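Local coordinates for protein endoglucanase (Clostridium thermocellum, PDB 2YIK) that probably hydrolyses internal beta-1,4-glucosidic bonds of cellulose, as a family 9 glycoside hydrolase carrying bound calcium and zinc ions, at residues A[126-134]-A[498-506]; A[273-284]-A[316-325]. All coordinates share one frame; numbering follows the deposited sequence.

Contact 1: A[126-134]-A[498-506]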
loop_
_atom_site.group_PDB
_atom_site.type_symbol
_atom_site.label_atom_id
_atom_site.label_comp_id
_atom_site.label_asym_id
_atom_site.label_seq_id
_atom_site.Cartn_x
_atom_site.Cartn_y
_atom_site.Cartn_z
ATOM N N PRO A 126 6.631 -1.952 -1.698
ATOM C CA PRO A 126 5.662 -1.510 -0.685
ATOM C C PRO A 126 5.023 -0.146 -1.011
ATOM O O PRO A 126 3.919 0.148 -0.549
ATOM C CB PRO A 126 6.483 -1.487 0.604
ATOM C CG PRO A 126 7.884 -1.184 0.119
ATOM C CD PRO A 126 7.999 -2.021 -1.142
ATOM N N GLU A 127 5.706 0.688 -1.796
ATOM C CA GLU A 127 5.143 1.993 -2.165
ATOM C C GLU A 127 3.850 1.729 -2.959
ATOM O O GLU A 127 2.801 2.325 -2.690
ATOM C CB GLU A 127 6.136 2.784 -3.032
ATOM C CG GLU A 127 5.706 4.211 -3.405
ATOM C CD GLU A 127 6.087 5.259 -2.356
ATOM O OE1 GLU A 127 6.995 4.995 -1.546
ATOM O OE2 GLU A 127 5.492 6.358 -2.353
ATOM N N ALA A 128 3.931 0.823 -3.930
ATOM C CA ALA A 128 2.773 0.471 -4.744
ATOM C C ALA A 128 1.721 -0.263 -3.907
ATOM O O ALA A 128 0.526 -0.077 -4.108
ATOM C CB ALA A 128 3.201 -0.393 -5.935
ATOM N N TYR A 129 2.167 -1.099 -2.971
ATOM C CA TYR A 129 1.225 -1.825 -2.127
ATOM C C TYR A 129 0.390 -0.863 -1.291
ATOM O O TYR A 129 -0.820 -1.035 -1.167
ATOM C CB TYR A 129 1.946 -2.796 -1.188
ATOM C CG TYR A 129 1.061 -3.301 -0.066
ATOM C CD1 TYR A 129 0.946 -2.592 1.136
ATOM C CD2 TYR A 129 0.284 -4.451 -0.226
ATOM C CE1 TYR A 129 0.080 -3.012 2.146
ATOM C CE2 TYR A 129 -0.588 -4.881 0.777
ATOM C CZ TYR A 129 -0.687 -4.153 1.962
ATOM O OH TYR A 129 -1.560 -4.560 2.940
ATOM N N ALA A 130 1.040 0.145 -0.715
ATOM C CA ALA A 130 0.336 1.107 0.117
ATOM C C ALA A 130 -0.647 1.900 -0.722
ATOM O O ALA A 130 -1.804 2.072 -0.344
ATOM C CB ALA A 130 1.330 2.041 0.800
ATOM N N ALA A 131 -0.178 2.366 -1.873
ATOM C CA ALA A 131 -1.001 3.141 -2.793
ATOM C C ALA A 131 -2.237 2.374 -3.261
ATOM O O ALA A 131 -3.337 2.917 -3.298
ATOM C CB ALA A 131 -0.166 3.568 -4.005
ATOM N N SER A 132 -2.060 1.111 -3.618
ATOM C CA SER A 132 -3.184 0.327 -4.097
ATOM C C SER A 132 -4.098 -0.103 -2.950
ATOM O O SER A 132 -5.315 -0.127 -3.101
ATOM C CB SER A 132 -2.687 -0.911 -4.848
ATOM O OG SER A 132 -1.998 -1.780 -3.973
ATOM N N THR A 133 -3.518 -0.424 -1.802
ATOM C CA THR A 133 -4.332 -0.871 -0.686
ATOM C C THR A 133 -5.154 0.273 -0.081
ATOM O O THR A 133 -6.316 0.081 0.280
ATOM C CB THR A 133 -3.459 -1.601 0.360
ATOM O OG1 THR A 133 -2.827 -2.725 -0.273
ATOM C CG2 THR A 133 -4.309 -2.112 1.524
ATOM N N VAL A 134 -4.572 1.464 0.014
ATOM C CA VAL A 134 -5.333 2.605 0.519
ATOM C C VAL A 134 -6.404 2.920 -0.541
ATOM O O VAL A 134 -7.542 3.251 -0.215
ATOM C CB VAL A 134 -4.439 3.847 0.732
ATOM C CG1 VAL A 134 -5.304 5.054 1.059
ATOM C CG2 VAL A 134 -3.445 3.590 1.871
ATOM N N ALA A 498 5.269 2.302 8.999
ATOM C CA ALA A 498 5.526 2.290 7.557
ATOM C C ALA A 498 4.282 2.513 6.720
ATOM O O ALA A 498 3.163 2.317 7.194
ATOM C CB ALA A 498 6.184 0.971 7.152
ATOM N N ILE A 499 4.480 2.918 5.465
ATOM C CA ILE A 499 3.346 3.144 4.597
ATOM C C ILE A 499 2.553 1.854 4.389
ATOM O O ILE A 499 1.330 1.898 4.283
ATOM C CB ILE A 499 3.768 3.798 3.233
ATOM C CG1 ILE A 499 4.891 3.016 2.541
ATOM C CG2 ILE A 499 4.216 5.229 3.485
ATOM C CD1 ILE A 499 4.440 1.725 1.890
ATOM N N ASP A 500 3.224 0.702 4.373
ATOM C CA ASP A 500 2.487 -0.549 4.195
ATOM C C ASP A 500 1.738 -0.918 5.475
ATOM O O ASP A 500 0.686 -1.545 5.414
ATOM C CB ASP A 500 3.415 -1.696 3.733
ATOM C CG ASP A 500 4.153 -2.373 4.878
ATOM O OD1 ASP A 500 5.215 -1.861 5.292
ATOM O OD2 ASP A 500 3.676 -3.423 5.363
ATOM N N TYR A 501 2.264 -0.500 6.624
ATOM C CA TYR A 501 1.630 -0.777 7.917
ATOM C C TYR A 501 0.284 -0.076 8.055
ATOM O O TYR A 501 -0.678 -0.653 8.562
ATOM C CB TYR A 501 2.523 -0.308 9.063
ATOM C CG TYR A 501 3.603 -1.274 9.497
ATOM C CD1 TYR A 501 4.168 -2.185 8.600
ATOM C CD2 TYR A 501 4.126 -1.209 10.788
ATOM C CE1 TYR A 501 5.235 -3.000 8.981
ATOM C CE2 TYR A 501 5.188 -2.010 11.178
ATOM C CZ TYR A 501 5.743 -2.898 10.275
ATOM O OH TYR A 501 6.834 -3.638 10.670
ATOM N N ASN A 502 0.226 1.172 7.602
ATOM C CA ASN A 502 -0.994 1.967 7.692
ATOM C C ASN A 502 -1.982 1.758 6.547
ATOM O O ASN A 502 -3.149 2.132 6.658
ATOM C CB ASN A 502 -0.646 3.464 7.792
ATOM C CG ASN A 502 -0.602 3.966 9.232
ATOM O OD1 ASN A 502 -1.347 4.876 9.611
ATOM N ND2 ASN A 502 0.264 3.374 10.037
ATOM N N ALA A 503 -1.522 1.148 5.464
ATOM C CA ALA A 503 -2.353 0.933 4.282
ATOM C C ALA A 503 -3.731 0.289 4.476
ATOM O O ALA A 503 -4.754 0.912 4.175
ATOM C CB ALA A 503 -1.553 0.161 3.240
ATOM N N ALA A 504 -3.772 -0.949 4.962
ATOM C CA ALA A 504 -5.061 -1.610 5.158
ATOM C C ALA A 504 -5.781 -1.026 6.369
ATOM O O ALA A 504 -7.009 -1.056 6.451
ATOM C CB ALA A 504 -4.876 -3.125 5.330
ATOM N N PHE A 505 -5.002 -0.491 7.302
ATOM C CA PHE A 505 -5.536 0.113 8.520
ATOM C C PHE A 505 -6.519 1.242 8.187
ATOM O O PHE A 505 -7.558 1.377 8.836
ATOM C CB PHE A 505 -4.362 0.613 9.382
ATOM C CG PHE A 505 -4.766 1.472 10.556
ATOM C CD1 PHE A 505 -5.767 1.071 11.442
ATOM C CD2 PHE A 505 -4.099 2.670 10.800
ATOM C CE1 PHE A 505 -6.111 1.862 12.542
ATOM C CE2 PHE A 505 -4.432 3.471 11.899
ATOM C CZ PHE A 505 -5.435 3.066 12.778
ATOM N N VAL A 506 -6.209 2.032 7.165
ATOM C CA VAL A 506 -7.096 3.123 6.780
ATOM C C VAL A 506 -8.455 2.558 6.383
ATOM O O VAL A 506 -9.491 2.982 6.899
ATOM C CB VAL A 506 -6.519 3.931 5.596
ATOM C CG1 VAL A 506 -7.535 4.985 5.125
ATOM C CG2 VAL A 506 -5.216 4.591 6.019
HETATM O O HOH W 1 -1.387 -3.038 5.243
HETATM O O HOH W 2 -7.235 0.426 2.874
#

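Contact 2: A[273-284]-A[316-325]. With CA (calcium ion), chain C.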
loop_
_atom_site.group_PDB
_atom_site.type_symbol
_atom_site.label_atom_id
_atom_site.label_comp_id
_atom_site.label_asym_id
_atom_site.label_seq_id
_atom_site.Cartn_x
_atom_site.Cartn_y
_atom_site.Cartn_z
ATOM N N TYR A 273 13.380 -5.380 1.171
ATOM C CA TYR A 273 12.113 -5.854 0.632
ATOM C C TYR A 273 12.352 -6.968 -0.381
ATOM O O TYR A 273 12.373 -6.738 -1.591
ATOM C CB TYR A 273 11.324 -4.696 0.003
ATOM C CG TYR A 273 10.678 -3.810 1.043
ATOM C CD1 TYR A 273 9.494 -4.195 1.681
ATOM C CD2 TYR A 273 11.294 -2.632 1.457
ATOM C CE1 TYR A 273 8.946 -3.429 2.714
ATOM C CE2 TYR A 273 10.759 -1.861 2.489
ATOM C CZ TYR A 273 9.585 -2.267 3.114
ATOM O OH TYR A 273 9.074 -1.510 4.143
ATOM N N GLY A 274 12.555 -8.174 0.146
ATOM C CA GLY A 274 12.789 -9.347 -0.676
ATOM C C GLY A 274 11.466 -9.860 -1.206
ATOM O O GLY A 274 10.612 -10.306 -0.444
ATOM N N SER A 275 11.302 -9.809 -2.521
ATOM C CA SER A 275 10.059 -10.229 -3.169
ATOM C C SER A 275 9.973 -11.721 -3.468
ATOM O O SER A 275 10.850 -12.276 -4.124
ATOM C CB SER A 275 9.874 -9.437 -4.470
ATOM O OG SER A 275 8.663 -9.774 -5.119
ATOM N N SER A 276 8.903 -12.358 -3.001
ATOM C CA SER A 276 8.702 -13.790 -3.225
ATOM C C SER A 276 8.283 -14.111 -4.656
ATOM O O SER A 276 8.839 -15.011 -5.278
ATOM C CB SER A 276 7.645 -14.336 -2.269
ATOM O OG SER A 276 8.056 -14.147 -0.931
ATOM N N LYS A 277 7.296 -13.392 -5.181
ATOM C CA LYS A 277 6.853 -13.665 -6.543
ATOM C C LYS A 277 6.167 -12.502 -7.236
ATOM O O LYS A 277 5.848 -11.492 -6.624
ATOM C CB LYS A 277 5.914 -14.868 -6.571
ATOM C CG LYS A 277 4.588 -14.618 -5.897
ATOM C CD LYS A 277 4.743 -14.651 -4.382
ATOM C CE LYS A 277 3.713 -13.763 -3.666
ATOM N NZ LYS A 277 2.589 -14.533 -3.036
ATOM N N TRP A 278 5.927 -12.677 -8.530
ATOM C CA TRP A 278 5.289 -11.655 -9.338
ATOM C C TRP A 278 3.865 -12.014 -9.744
ATOM O O TRP A 278 3.082 -11.132 -10.090
ATOM C CB TRP A 278 6.109 -11.410 -10.609
ATOM C CG TRP A 278 6.244 -12.635 -11.485
ATOM C CD1 TRP A 278 7.279 -13.533 -11.490
ATOM C CD2 TRP A 278 5.309 -13.095 -12.476
ATOM N NE1 TRP A 278 7.051 -14.512 -12.427
ATOM C CE2 TRP A 278 5.862 -14.267 -13.050
ATOM C CE3 TRP A 278 4.078 -12.619 -12.946
ATOM C CZ2 TRP A 278 5.201 -14.987 -14.059
ATOM C CZ3 TRP A 278 3.423 -13.342 -13.959
ATOM C CH2 TRP A 278 3.997 -14.506 -14.506
ATOM N N GLN A 279 3.526 -13.299 -9.699
ATOM C CA GLN A 279 2.199 -13.731 -10.124
ATOM C C GLN A 279 1.012 -13.116 -9.390
ATOM O O GLN A 279 -0.018 -12.850 -10.008
ATOM C CB GLN A 279 2.096 -15.263 -10.108
ATOM C CG GLN A 279 2.980 -15.929 -11.160
ATOM C CD GLN A 279 4.355 -16.296 -10.638
ATOM O OE1 GLN A 279 4.904 -15.635 -9.756
ATOM N NE2 GLN A 279 4.925 -17.357 -11.193
ATOM N N ASP A 280 1.140 -12.881 -8.087
ATOM C CA ASP A 280 0.036 -12.277 -7.346
ATOM C C ASP A 280 -0.151 -10.812 -7.753
ATOM O O ASP A 280 -1.277 -10.371 -7.960
ATOM C CB ASP A 280 0.279 -12.380 -5.843
ATOM C CG ASP A 280 1.602 -11.803 -5.438
ATOM O OD1 ASP A 280 2.605 -12.130 -6.103
ATOM O OD2 ASP A 280 1.642 -11.040 -4.451
ATOM N N ASP A 281 0.942 -10.060 -7.869
ATOM C CA ASP A 281 0.848 -8.653 -8.271
ATOM C C ASP A 281 0.296 -8.552 -9.697
ATOM O O ASP A 281 -0.491 -7.655 -10.011
ATOM C CB ASP A 281 2.220 -7.983 -8.250
ATOM C CG ASP A 281 2.946 -8.160 -6.929
ATOM O OD1 ASP A 281 2.541 -7.556 -5.916
ATOM O OD2 ASP A 281 3.937 -8.909 -6.927
ATOM N N TYR A 282 0.737 -9.470 -10.554
ATOM C CA TYR A 282 0.301 -9.506 -11.944
ATOM C C TYR A 282 -1.215 -9.719 -11.993
ATOM O O TYR A 282 -1.928 -8.989 -12.681
ATOM C CB TYR A 282 1.027 -10.640 -12.680
ATOM C CG TYR A 282 0.850 -10.637 -14.183
ATOM C CD1 TYR A 282 1.586 -9.772 -14.996
ATOM C CD2 TYR A 282 -0.067 -11.495 -14.793
ATOM C CE1 TYR A 282 1.413 -9.761 -16.383
ATOM C CE2 TYR A 282 -0.251 -11.494 -16.174
ATOM C CZ TYR A 282 0.490 -10.625 -16.963
ATOM O OH TYR A 282 0.290 -10.612 -18.324
ATOM N N CYS A 283 -1.703 -10.707 -11.244
ATOM C CA CYS A 283 -3.134 -11.010 -11.207
ATOM C C CYS A 283 -3.950 -9.886 -10.565
ATOM O O CYS A 283 -5.064 -9.600 -10.996
ATOM C CB CYS A 283 -3.377 -12.334 -10.471
ATOM S SG CYS A 283 -2.772 -13.768 -11.397
ATOM N N TRP A 284 -3.374 -9.259 -9.544
ATOM C CA TRP A 284 -3.976 -8.133 -8.825
ATOM C C TRP A 284 -4.217 -6.981 -9.824
ATOM O O TRP A 284 -5.308 -6.424 -9.885
ATOM C CB TRP A 284 -3.005 -7.734 -7.699
ATOM C CG TRP A 284 -3.223 -6.453 -6.919
ATOM C CD1 TRP A 284 -2.323 -5.434 -6.798
ATOM C CD2 TRP A 284 -4.282 -6.150 -5.995
ATOM N NE1 TRP A 284 -2.736 -4.531 -5.853
ATOM C CE2 TRP A 284 -3.933 -4.947 -5.336
ATOM C CE3 TRP A 284 -5.478 -6.788 -5.638
ATOM C CZ2 TRP A 284 -4.740 -4.358 -4.358
ATOM C CZ3 TRP A 284 -6.286 -6.201 -4.658
ATOM C CH2 TRP A 284 -5.905 -5.002 -4.026
ATOM N N HIS A 316 -3.296 -10.329 3.115
ATOM C CA HIS A 316 -2.898 -9.297 2.177
ATOM C C HIS A 316 -1.706 -8.485 2.733
ATOM O O HIS A 316 -1.787 -7.983 3.844
ATOM C CB HIS A 316 -4.137 -8.422 1.906
ATOM C CG HIS A 316 -3.964 -7.417 0.822
ATOM N ND1 HIS A 316 -4.031 -7.723 -0.518
ATOM C CD2 HIS A 316 -3.798 -6.058 0.879
ATOM C CE1 HIS A 316 -3.925 -6.620 -1.240
ATOM N NE2 HIS A 316 -3.784 -5.602 -0.404
ATOM N N CYS A 317 -0.610 -8.356 1.979
ATOM C CA CYS A 317 0.558 -7.578 2.437
ATOM C C CYS A 317 1.468 -7.251 1.253
ATOM O O CYS A 317 1.316 -7.839 0.185
ATOM C CB CYS A 317 1.353 -8.349 3.494
ATOM S SG CYS A 317 2.023 -9.914 2.915
ATOM N N TRP A 318 2.424 -6.344 1.437
ATOM C CA TRP A 318 3.300 -5.967 0.330
ATOM C C TRP A 318 3.955 -7.135 -0.401
ATOM O O TRP A 318 4.209 -7.046 -1.596
ATOM C CB TRP A 318 4.389 -4.976 0.785
ATOM C CG TRP A 318 5.436 -5.540 1.710
ATOM C CD1 TRP A 318 5.493 -5.397 3.062
ATOM C CD2 TRP A 318 6.593 -6.318 1.332
ATOM N NE1 TRP A 318 6.596 -6.050 3.560
ATOM C CE2 TRP A 318 7.261 -6.641 2.542
ATOM C CE3 TRP A 318 7.067 -6.822 0.124
ATOM C CZ2 TRP A 318 8.458 -7.388 2.536
ATOM C CZ3 TRP A 318 8.248 -7.567 0.131
ATOM C CH2 TRP A 318 8.910 -7.868 1.337
ATOM N N ASN A 319 4.220 -8.230 0.302
ATOM C CA ASN A 319 4.865 -9.381 -0.327
ATOM C C ASN A 319 3.894 -10.483 -0.768
ATOM O O ASN A 319 4.313 -11.563 -1.189
ATOM C CB ASN A 319 5.931 -9.954 0.621
ATOM C CG ASN A 319 6.917 -10.866 -0.088
ATOM O OD1 ASN A 319 7.308 -10.610 -1.230
ATOM N ND2 ASN A 319 7.339 -11.925 0.596
ATOM N N ASP A 320 2.597 -10.209 -0.676
ATOM C CA ASP A 320 1.593 -11.188 -1.088
ATOM C C ASP A 320 0.206 -10.565 -1.178
ATOM O O ASP A 320 -0.453 -10.342 -0.167
ATOM C CB ASP A 320 1.541 -12.359 -0.110
ATOM C CG ASP A 320 0.674 -13.498 -0.618
ATOM O OD1 ASP A 320 -0.348 -13.235 -1.290
ATOM O OD2 ASP A 320 1.010 -14.661 -0.335
ATOM N N VAL A 321 -0.240 -10.301 -2.397
ATOM C CA VAL A 321 -1.545 -9.699 -2.598
ATOM C C VAL A 321 -2.564 -10.677 -3.187
ATOM O O VAL A 321 -3.530 -10.271 -3.833
ATOM C CB VAL A 321 -1.429 -8.434 -3.492
ATOM C CG1 VAL A 321 -0.578 -7.383 -2.778
ATOM C CG2 VAL A 321 -0.821 -8.796 -4.864
ATOM N N TRP A 322 -2.351 -11.970 -2.956
ATOM C CA TRP A 322 -3.275 -12.989 -3.457
ATOM C C TRP A 322 -4.680 -12.841 -2.851
ATOM O O TRP A 322 -5.677 -12.998 -3.550
ATOM C CB TRP A 322 -2.757 -14.405 -3.154
ATOM C CG TRP A 322 -1.739 -14.960 -4.136
ATOM C CD1 TRP A 322 -0.526 -15.507 -3.829
ATOM C CD2 TRP A 322 -1.883 -15.075 -5.567
ATOM N NE1 TRP A 322 0.106 -15.938 -4.975
ATOM C CE2 TRP A 322 -0.686 -15.666 -6.053
ATOM C CE3 TRP A 322 -2.871 -14.685 -6.483
ATOM C CZ2 TRP A 322 -0.492 -15.943 -7.419
ATOM C CZ3 TRP A 322 -2.672 -14.956 -7.844
ATOM C CH2 TRP A 322 -1.476 -15.555 -8.297
ATOM N N SER A 323 -4.767 -12.541 -1.557
ATOM C CA SER A 323 -6.074 -12.412 -0.927
ATOM C C SER A 323 -6.837 -11.211 -1.463
ATOM O O SER A 323 -8.043 -11.279 -1.645
ATOM C CB SER A 323 -5.952 -12.343 0.605
ATOM O OG SER A 323 -5.081 -11.317 1.025
ATOM N N GLY A 324 -6.132 -10.116 -1.720
ATOM C CA GLY A 324 -6.789 -8.942 -2.270
ATOM C C GLY A 324 -7.272 -9.277 -3.673
ATOM O O GLY A 324 -8.381 -8.914 -4.072
ATOM N N THR A 325 -6.429 -9.983 -4.419
ATOM C CA THR A 325 -6.756 -10.387 -5.780
ATOM C C THR A 325 -8.031 -11.227 -5.768
ATOM O O THR A 325 -8.950 -10.980 -6.544
ATOM C CB THR A 325 -5.593 -11.206 -6.411
ATOM O OG1 THR A 325 -4.428 -10.379 -6.515
ATOM C CG2 THR A 325 -5.963 -11.700 -7.796
HETATM CA CA CA C . 4.272 -10.554 -4.950
HETATM O O HOH W 3 6.571 -10.344 -3.773
HETATM O O HOH W 4 3.521 -8.469 -3.597
#

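Contact 1: A[126-134]-A[498-506]
Ala130 and Asp500 mark the closest backbone approach, 4.9 Å between their CA atoms, where helices 126-134 and 499-506 run nearly parallel, their axes 8.1 Å apart and 11° from alignment. Small side chains permit this spacing. The methyl of Ala503 is a knob set into a hole made by Tyr129, Ala130, Thr133 and Val134, with Ala503 CB 3.8 Å from Ala130 CA. Beside it, Thr133 turns CG2 toward the backbone of Ala504, while its hydroxyl turns back to Tyr129 O at 2.8 Å, on the other face of that carbonyl from the helical N-H of Thr133. At the N-terminal end Ile499 bends CD1 over the Pro126-Ala130 turn of helix 124-140, where CD1 lies 3.0 Å from Pro126 O and, tighter than usual, 3.3 Å from Ala130 CB. The phenol of Tyr129 swings out with CG anti to the backbone N (chi1 165°), which carries its CD1-CE1 side along Asp500; CE1 lies 3.6 Å from Asp500 O, an oxygen near the ring plane. Water 1 links the Tyr129 hydroxyl, Asp500 O and Ala504 N, and water 2 joins the helices again by donating to Thr133 O and Ala503 O, each at 2.8 Å. Water 2 thus bridges backbone oxygens of both helices. The pair belongs to the helical core of the family 9 catalytic fold, an (alpha/alpha)6 barrel: Ala128, Ala131 and Ser132 meet helix 216-233, Glu127 and Ala131 meet Phe161 and Phe165 of helix 151-167, and helix 49-54 places Tyr51 against both Val134 and Ala503.

Contact 2: A[273-284]-A[316-325]
Tyr273 drives its CD1-CE1 edge onto a face of Trp318 in a T-shaped pair, planes 78° apart and CD1 above the indole; Asn319 CB covers the opposite face. The Asn319 amide grips Ser276 with both ends: OD1 takes the Ser276 N-H on a lone pair (3.0 Å), and ND2 reaches Ser276 OG at 2.8 Å, tilted from the amide plane. CG of Asp280 lies between backbone N and carbonyl carbon (chi1 54°), and its carboxylate gives both oxygens to calcium; OD2 also accepts a nearly straight bond from Val321 N (2.9 Å, 169°) on its anti lone pair. Asp280 CB sits over the five-membered ring of Trp322 in a CH-pi contact, while Cys283 SG approaches the indole edge. The twice-bent Lys277 chain brings NZ into a salt bridge with Asp320 OD2 (3.1 Å); Asp320 OD1 receives Trp322 N in an Asx turn. Trp284 lays a face against Val321 CB and His316 CE1. Lys277 O, Asp280, Asp281 OD2 and two waters bind the ion; water 3 donates to Asn319 OD1 and water 4 to Trp318 O, making a calcium site at the start of helix 279-293, linked by these waters and Asp280 to the turn before helix 322-336.

How the contacts relate
Along the chain, contact 2 is nested within the long loop closed by contact 1, all four segments inside the family 9 range. The centres of contacts 1 and 2 are about 13 Å apart, and helix 124-140 carries one side of contact 1 and also packs on Tyr273, Ser275 and Trp318 of contact 2. Contact 1 sits about 2 Å from the centre of the chain, contact 2 about 11 Å from it. They touch directly: Thr133 OG1 and His316 NE2 are 3.0 Å apart, probably hydrogen-bonded, and Tyr129 CE2 packs 3.2 Å from Cys317 C. The loop before helix 322-336, which the calcium site reaches through its waters, is thereby joined to the helix pair of the core.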